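Homoserine O-acetyltransferase (PDB 3I1I) probably transfers an acetyl group from acetyl-CoA to the hydroxyl of L-homoserine, a step toward methionine, using an alpha/beta hydrolase fold. Local coordinates at residues K8-F12 / P102-T106; P26-G30 / V132-Q136; C315-Q321 / G350-G354. All coordinates share one frame; numbering follows the deposited sequence.

Contact 1 of 3, residues K8-F12 / P102-T106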
loop_
_atom_site.group_PDB
_atom_site.type_symbol
_atom_site.label_atom_id
_atom_site.label_comp_id
_atom_site.label_asym_id
_atom_site.label_seq_id
_atom_site.Cartn_x
_atom_site.Cartn_y
_atom_site.Cartn_z
ATOM N N LYS A 8 30.470 -5.606 -22.894
ATOM C CA LYS A 8 31.437 -5.337 -21.856
ATOM C C LYS A 8 30.903 -4.239 -20.960
ATOM O O LYS A 8 30.491 -3.205 -21.448
ATOM C CB LYS A 8 32.766 -4.890 -22.476
ATOM C CG LYS A 8 33.995 -5.255 -21.610
ATOM C CD LYS A 8 35.004 -4.081 -21.421
ATOM C CE LYS A 8 35.824 -4.220 -20.097
ATOM N NZ LYS A 8 36.492 -5.584 -19.945
ATOM N N LYS A 9 30.897 -4.456 -19.660
ATOM C CA LYS A 9 30.511 -3.414 -18.738
ATOM C C LYS A 9 31.662 -2.431 -18.587
ATOM O O LYS A 9 32.806 -2.837 -18.469
ATOM C CB LYS A 9 30.157 -4.014 -17.381
ATOM C CG LYS A 9 29.502 -3.030 -16.402
ATOM C CD LYS A 9 27.991 -2.933 -16.580
ATOM C CE LYS A 9 27.394 -1.852 -15.659
ATOM N NZ LYS A 9 25.955 -2.074 -15.399
ATOM N N GLU A 10 31.360 -1.147 -18.603
ATOM C CA GLU A 10 32.351 -0.110 -18.331
ATOM C C GLU A 10 31.928 0.678 -17.105
ATOM O O GLU A 10 30.818 0.498 -16.559
ATOM C CB GLU A 10 32.451 0.875 -19.477
ATOM C CG GLU A 10 32.502 0.262 -20.836
ATOM C CD GLU A 10 33.884 -0.136 -21.260
ATOM O OE1 GLU A 10 34.001 -0.464 -22.473
ATOM O OE2 GLU A 10 34.838 -0.139 -20.419
ATOM N N LYS A 11 32.803 1.595 -16.711
ATOM C CA LYS A 11 32.613 2.372 -15.501
ATOM C C LYS A 11 32.994 3.831 -15.753
ATOM O O LYS A 11 34.043 4.100 -16.308
ATOM C CB LYS A 11 33.488 1.761 -14.408
ATOM C CG LYS A 11 33.562 2.524 -13.117
ATOM C CD LYS A 11 34.311 1.692 -12.055
ATOM C CE LYS A 11 34.559 2.482 -10.762
ATOM N NZ LYS A 11 34.898 1.658 -9.566
ATOM N N PHE A 12 32.140 4.764 -15.357
ATOM C CA PHE A 12 32.431 6.184 -15.415
ATOM C C PHE A 12 32.394 6.753 -14.006
ATOM O O PHE A 12 31.488 6.444 -13.232
ATOM C CB PHE A 12 31.404 6.887 -16.285
ATOM C CG PHE A 12 31.581 8.389 -16.359
ATOM C CD1 PHE A 12 32.700 8.937 -16.972
ATOM C CD2 PHE A 12 30.628 9.250 -15.823
ATOM C CE1 PHE A 12 32.871 10.314 -17.050
ATOM C CE2 PHE A 12 30.761 10.627 -15.923
ATOM C CZ PHE A 12 31.906 11.165 -16.542
ATOM N N PRO A 102 26.133 -7.940 -9.236
ATOM C CA PRO A 102 27.538 -7.590 -9.383
ATOM C C PRO A 102 27.897 -6.910 -10.698
ATOM O O PRO A 102 28.982 -6.340 -10.802
ATOM C CB PRO A 102 28.245 -8.951 -9.300
ATOM C CG PRO A 102 27.260 -9.901 -9.843
ATOM C CD PRO A 102 25.933 -9.402 -9.320
ATOM N N HIS A 103 26.999 -6.964 -11.680
ATOM C CA HIS A 103 27.150 -6.185 -12.895
ATOM C C HIS A 103 26.742 -4.712 -12.766
ATOM O O HIS A 103 26.857 -3.975 -13.747
ATOM C CB HIS A 103 26.279 -6.764 -13.989
ATOM C CG HIS A 103 26.703 -8.114 -14.439
ATOM N ND1 HIS A 103 27.925 -8.350 -15.037
ATOM C CD2 HIS A 103 26.075 -9.308 -14.367
ATOM C CE1 HIS A 103 28.017 -9.631 -15.331
ATOM N NE2 HIS A 103 26.905 -10.232 -14.945
ATOM N N VAL A 104 26.233 -4.284 -11.609
ATOM C CA VAL A 104 25.666 -2.941 -11.472
ATOM C C VAL A 104 26.678 -2.018 -10.844
ATOM O O VAL A 104 27.284 -2.358 -9.842
ATOM C CB VAL A 104 24.386 -3.026 -10.618
ATOM C CG1 VAL A 104 23.941 -1.645 -10.065
ATOM C CG2 VAL A 104 23.277 -3.762 -11.415
ATOM N N ILE A 105 26.896 -0.848 -11.411
ATOM C CA ILE A 105 27.805 0.119 -10.788
ATOM C C ILE A 105 27.059 1.437 -10.577
ATOM O O ILE A 105 26.684 2.112 -11.535
ATOM C CB ILE A 105 29.095 0.350 -11.668
ATOM C CG1 ILE A 105 29.859 -0.979 -11.846
ATOM C CG2 ILE A 105 29.991 1.437 -11.063
ATOM C CD1 ILE A 105 30.689 -1.073 -13.148
ATOM N N THR A 106 26.845 1.790 -9.312
ATOM C CA THR A 106 25.929 2.868 -8.953
ATOM C C THR A 106 26.474 3.617 -7.750
ATOM O O THR A 106 27.395 3.134 -7.098
ATOM C CB THR A 106 24.525 2.314 -8.586
ATOM O OG1 THR A 106 23.568 3.374 -8.658
ATOM C CG2 THR A 106 24.491 1.697 -7.179
#

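Contact 2 of 3, residues P26-G30 / V132-Q136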
loop_
_atom_site.group_PDB
_atom_site.type_symbol
_atom_site.label_atom_id
_atom_site.label_comp_id
_atom_site.label_asym_id
_atom_site.label_seq_id
_atom_site.Cartn_x
_atom_site.Cartn_y
_atom_site.Cartn_z
ATOM N N PRO A 26 31.381 12.388 -4.479
ATOM C CA PRO A 26 31.827 11.534 -5.586
ATOM C C PRO A 26 30.735 10.536 -6.027
ATOM O O PRO A 26 30.025 9.963 -5.190
ATOM C CB PRO A 26 33.041 10.758 -5.001
ATOM C CG PRO A 26 33.440 11.482 -3.764
ATOM C CD PRO A 26 32.234 12.248 -3.277
ATOM N N VAL A 27 30.663 10.301 -7.329
ATOM C CA VAL A 27 29.714 9.352 -7.898
ATOM C C VAL A 27 30.397 8.482 -8.955
ATOM O O VAL A 27 31.385 8.893 -9.556
ATOM C CB VAL A 27 28.532 10.103 -8.573
ATOM C CG1 VAL A 27 27.775 10.993 -7.546
ATOM C CG2 VAL A 27 29.037 10.926 -9.686
ATOM N N GLN A 28 29.851 7.293 -9.173
ATOM C CA GLN A 28 30.242 6.416 -10.274
ATOM C C GLN A 28 28.968 5.934 -10.959
ATOM O O GLN A 28 27.892 5.983 -10.389
ATOM C CB GLN A 28 31.013 5.210 -9.770
ATOM C CG GLN A 28 30.271 4.472 -8.644
ATOM C CD GLN A 28 30.948 3.195 -8.164
ATOM O OE1 GLN A 28 32.124 2.968 -8.421
ATOM N NE2 GLN A 28 30.174 2.337 -7.481
HETATM N N MSE A 29 29.127 5.418 -12.169
HETATM C CA MSE A 29 28.030 5.064 -13.017
HETATM C C MSE A 29 28.468 3.986 -13.994
HETATM O O MSE A 29 29.333 4.211 -14.823
HETATM C CB MSE A 29 27.576 6.303 -13.776
HETATM C CG MSE A 29 26.258 6.131 -14.524
HETATM SE SE MSE A 29 25.870 7.727 -15.584
HETATM C CE MSE A 29 24.104 8.067 -15.021
ATOM N N GLY A 30 27.851 2.819 -13.930
ATOM C CA GLY A 30 28.175 1.788 -14.902
ATOM C C GLY A 30 27.571 2.125 -16.236
ATOM O O GLY A 30 26.619 2.854 -16.293
ATOM N N VAL A 132 20.402 12.371 -13.014
ATOM C CA VAL A 132 20.869 11.288 -13.849
ATOM C C VAL A 132 21.257 11.787 -15.275
ATOM O O VAL A 132 22.299 11.394 -15.821
ATOM C CB VAL A 132 19.869 10.103 -13.886
ATOM C CG1 VAL A 132 20.271 9.086 -14.954
ATOM C CG2 VAL A 132 19.738 9.439 -12.458
ATOM N N ALA A 133 20.438 12.661 -15.838
ATOM C CA ALA A 133 20.690 13.260 -17.128
ATOM C C ALA A 133 22.003 14.101 -17.072
ATOM O O ALA A 133 22.808 14.055 -17.998
ATOM C CB ALA A 133 19.477 14.123 -17.548
ATOM N N ARG A 134 22.239 14.834 -15.987
ATOM C CA ARG A 134 23.475 15.624 -15.891
ATOM C C ARG A 134 24.717 14.724 -15.838
ATOM O O ARG A 134 25.717 15.017 -16.486
ATOM C CB ARG A 134 23.465 16.568 -14.697
ATOM C CG ARG A 134 22.248 17.534 -14.670
ATOM C CD ARG A 134 22.732 18.944 -14.615
ATOM N NE ARG A 134 21.683 19.967 -14.457
ATOM C CZ ARG A 134 21.179 20.716 -15.447
ATOM N NH1 ARG A 134 21.567 20.562 -16.730
ATOM N NH2 ARG A 134 20.262 21.623 -15.146
HETATM N N MSE A 135 24.635 13.610 -15.113
HETATM C CA MSE A 135 25.734 12.690 -15.081
HETATM C C MSE A 135 25.972 12.056 -16.443
HETATM O O MSE A 135 27.091 12.055 -16.909
HETATM C CB MSE A 135 25.519 11.630 -14.037
HETATM C CG MSE A 135 25.768 12.162 -12.648
HETATM SE SE MSE A 135 25.116 10.879 -11.345
HETATM C CE MSE A 135 26.157 9.312 -11.941
ATOM N N GLN A 136 24.926 11.547 -17.085
ATOM C CA GLN A 136 25.048 10.968 -18.407
ATOM C C GLN A 136 25.710 11.932 -19.418
ATOM O O GLN A 136 26.538 11.534 -20.234
ATOM C CB GLN A 136 23.671 10.610 -18.924
ATOM C CG GLN A 136 23.041 9.376 -18.274
ATOM C CD GLN A 136 21.626 9.168 -18.789
ATOM O OE1 GLN A 136 20.906 10.134 -19.078
ATOM N NE2 GLN A 136 21.243 7.918 -18.960
#

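Contact 3 of 3, residues C315-Q321 / G350-G354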
loop_
_atom_site.group_PDB
_atom_site.type_symbol
_atom_site.label_atom_id
_atom_site.label_comp_id
_atom_site.label_asym_id
_atom_site.label_seq_id
_atom_site.Cartn_x
_atom_site.Cartn_y
_atom_site.Cartn_z
ATOM N N CYS A 315 0.659 3.663 -23.602
ATOM C CA CYS A 315 -0.245 2.583 -23.712
ATOM C C CYS A 315 -1.548 2.999 -23.085
ATOM O O CYS A 315 -1.599 3.370 -21.905
ATOM C CB CYS A 315 0.286 1.353 -22.964
ATOM S SG CYS A 315 -0.850 -0.070 -23.242
ATOM N N LYS A 316 -2.611 2.879 -23.864
ATOM C CA LYS A 316 -3.954 3.253 -23.444
ATOM C C LYS A 316 -4.461 2.583 -22.157
ATOM O O LYS A 316 -5.271 3.157 -21.437
ATOM C CB LYS A 316 -4.897 2.898 -24.560
ATOM C CG LYS A 316 -6.356 3.269 -24.305
ATOM C CD LYS A 316 -7.130 3.056 -25.599
ATOM C CE LYS A 316 -8.249 4.067 -25.760
ATOM N NZ LYS A 316 -9.356 3.643 -24.902
ATOM N N GLN A 317 -3.988 1.370 -21.887
ATOM C CA GLN A 317 -4.347 0.652 -20.684
ATOM C C GLN A 317 -3.361 0.855 -19.530
ATOM O O GLN A 317 -3.440 0.159 -18.514
ATOM C CB GLN A 317 -4.444 -0.834 -21.007
ATOM C CG GLN A 317 -5.674 -1.218 -21.795
ATOM C CD GLN A 317 -5.614 -0.864 -23.257
ATOM O OE1 GLN A 317 -4.553 -0.911 -23.919
ATOM N NE2 GLN A 317 -6.749 -0.479 -23.783
ATOM N N ASP A 318 -2.423 1.783 -19.678
ATOM C CA ASP A 318 -1.425 2.038 -18.612
ATOM C C ASP A 318 -2.102 2.739 -17.465
ATOM O O ASP A 318 -2.605 3.860 -17.651
ATOM C CB ASP A 318 -0.319 2.944 -19.151
ATOM C CG ASP A 318 0.900 2.963 -18.293
ATOM O OD1 ASP A 318 0.827 2.797 -17.039
ATOM O OD2 ASP A 318 1.947 3.178 -18.914
ATOM N N LEU A 319 -2.125 2.076 -16.305
ATOM C CA LEU A 319 -2.657 2.641 -15.085
ATOM C C LEU A 319 -1.656 3.507 -14.333
ATOM O O LEU A 319 -2.049 4.305 -13.433
ATOM C CB LEU A 319 -3.120 1.548 -14.143
ATOM C CG LEU A 319 -4.255 0.617 -14.593
ATOM C CD1 LEU A 319 -4.243 -0.640 -13.683
ATOM C CD2 LEU A 319 -5.639 1.285 -14.591
ATOM N N LEU A 320 -0.367 3.335 -14.622
ATOM C CA LEU A 320 0.682 4.093 -13.901
ATOM C C LEU A 320 0.903 5.413 -14.582
ATOM O O LEU A 320 1.146 6.410 -13.923
ATOM C CB LEU A 320 2.016 3.345 -13.848
ATOM C CG LEU A 320 2.060 2.175 -12.881
ATOM C CD1 LEU A 320 3.251 1.283 -13.272
ATOM C CD2 LEU A 320 2.153 2.664 -11.417
ATOM N N GLN A 321 0.804 5.416 -15.901
ATOM C CA GLN A 321 1.095 6.584 -16.691
ATOM C C GLN A 321 -0.037 6.837 -17.691
ATOM O O GLN A 321 0.050 6.448 -18.866
ATOM C CB GLN A 321 2.431 6.389 -17.423
ATOM C CG GLN A 321 3.684 6.335 -16.495
ATOM C CD GLN A 321 3.843 7.580 -15.644
ATOM O OE1 GLN A 321 3.307 8.662 -15.957
ATOM N NE2 GLN A 321 4.517 7.427 -14.537
ATOM N N GLY A 350 -0.843 -3.452 -20.322
ATOM C CA GLY A 350 -0.837 -2.146 -19.667
ATOM C C GLY A 350 0.524 -1.468 -19.778
ATOM O O GLY A 350 1.134 -1.458 -20.869
ATOM N N HIS A 351 1.011 -0.949 -18.645
ATOM C CA HIS A 351 2.304 -0.291 -18.575
ATOM C C HIS A 351 3.434 -1.144 -19.155
ATOM O O HIS A 351 4.287 -0.635 -19.878
ATOM C CB HIS A 351 2.609 0.003 -17.120
ATOM C CG HIS A 351 3.811 0.852 -16.903
ATOM N ND1 HIS A 351 3.906 2.160 -17.358
ATOM C CD2 HIS A 351 4.976 0.578 -16.270
ATOM C CE1 HIS A 351 5.083 2.647 -16.995
ATOM N NE2 HIS A 351 5.748 1.708 -16.340
HETATM N N MSE A 352 3.432 -2.440 -18.845
HETATM C CA MSE A 352 4.503 -3.357 -19.254
HETATM C C MSE A 352 4.509 -3.640 -20.748
HETATM O O MSE A 352 5.449 -4.254 -21.251
HETATM C CB MSE A 352 4.375 -4.689 -18.507
HETATM C CG MSE A 352 4.531 -4.601 -16.995
HETATM SE SE MSE A 352 6.140 -3.568 -16.511
HETATM C CE MSE A 352 7.559 -4.636 -17.205
ATOM N N ALA A 353 3.489 -3.191 -21.472
ATOM C CA ALA A 353 3.537 -3.243 -22.932
ATOM C C ALA A 353 4.794 -2.518 -23.464
ATOM O O ALA A 353 5.341 -2.846 -24.531
ATOM C CB ALA A 353 2.244 -2.637 -23.563
ATOM N N GLY A 354 5.231 -1.509 -22.722
ATOM C CA GLY A 354 6.350 -0.713 -23.169
ATOM C C GLY A 354 7.645 -1.488 -23.149
ATOM O O GLY A 354 8.588 -1.099 -23.811
HETATM O O HOH W 1 -0.954 -0.757 -16.157
#

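Contact 1 of 3, residues K8-F12 / P102-T106
With CG swung anti to the backbone N (chi1 -170°) and a bend at chi2, K9 carries its ammonium group across to the backbone of H103. There K9 NZ donates to H103 O at 2.7 Å, at a C=O...N angle of 152° and tilted 19° from the carbonyl plane. The same ammonium makes a salt bridge with D92 and a hydrogen bond to S55, so a carbonyl, a carboxylate and a hydroxyl share it; a lysine suits the place because its long chain reaches all three. In I105, CG1 lies beside the backbone N, and its tip methyl CD1 runs past the K9 chain in the opposite direction, 4.0 Å from K9 CG. I105 CD1 also lies 3.8 Å from E10 O and touches the root of the K11 side chain. The contact joins the outermost strand 10-18 of the alpha/beta hydrolase sheet to the long loop between strand 87-91 and helix 129-142. D92, at the beginning of that loop, also accepts from I105 N, so one carboxylate holds the ammonium of K9 on one side of the contact and the backbone N-H of I105 on the other. The extended chain of K11 takes NZ to a hydrogen bond with H170 of the second subunit.

Contact 2 of 3, residues P26-G30 / V132-Q136
Helix 129-142 packs against one face of the central sheet of the alpha/beta hydrolase fold, and here it meets strand 24-34 through two selenomethionines. The axes of the short segments pass 10.4 Å apart at 78°, nearly perpendicular, a spacing that the long side chains of M29 and M135 can bridge. M29 holds CG anti to its own N (chi1 -170°) and stays extended through chi2, sending its terminal methyl into the helix surface. M29 CE lies 3.7 Å from Q136 CG and also touches V132 CG1, on side chains one turn apart. M135 reaches back the other way: bent at chi3 (56°), it lays M135 CE 3.8 Å from M29 CB and 4.0 Å from V27 CG2. The two methyls also meet, M29 CE lying 3.9 Å from M135 CE, and the long, unbranched, flexible methionine type, here present as its seleno form, suits an interface where the backbones stand well apart. V27 and M29, alternate residues of the strand, both face the helix, while Q28 between them points away and gives its amide NH2 to T106 O. Q136 offers only its aliphatic part to M29; its amide is satisfied by W164 and T91, which lets a polar residue sit in the core. Such apolar interdigitation of a helix with a sheet face is the layered packing of the alpha/beta hydrolase fold.

Contact 3 of 3, residues C315-Q321 / G350-G354
A single carboxylate oxygen of D318, OD1, takes two backbone N-H groups, while the other, OD2, receives the imidazole of H351. The bond from H351 ND1 to D318 OD2 is 2.7 Å long and nearly straight (168°); it arrives on the syn side of the carboxylate and lies almost in the ring plane, although carboxylate and ring planes stand 62° apart. L320 N reaches D318 OD1 at 2.7 Å, forming an Asx turn, and Q321 N reaches the same D318 OD1 at 2.9 Å from above the carboxylate plane. These bonds fix the rotation of the acid, a role suited to the short side chain of aspartate. L320 CD1 sits over one face of the imidazole, 3.8 Å from the centroid of the H351 ring, in a CH-pi contact. At G350 the positive phi (57°) favours glycine, and G350 CA packs 3.7 Å from Q317 O. A water bridges the two segments, accepting from L319 N and H351 N. The other ring nitrogen, H351 NE2, is hydrogen-bonded to S155 OG at the probable nucleophile elbow. This geometry is that of the Ser-His-Asp charge relay of alpha/beta hydrolases, in which S155, H351 and D318 would form the triad.

In the fold
Contacts 1 and 2 are neighbours, their centres 12 Å apart, and share one edge of the central sheet, as counted within this chain: strands 10-18 and 24-34 pair antiparallel, with F12 O 2.8 Å from M29 N. The loop of contact 1 also meets the second strand, I105 O lying 2.8 Å from G30 N, so strand 24-34 is shared: it pairs with strand 10-18, is met by that loop, and turns V27 and M29 to the helix of contact 2. Contact 3 lies across the chain's centre, its own centre 30 Å from that of contact 1 and 28 Å from that of contact 2. It holds the probable catalytic acid and histidine, whereas Q136 of contact 2 approaches the probable nucleophile elbow without touching it.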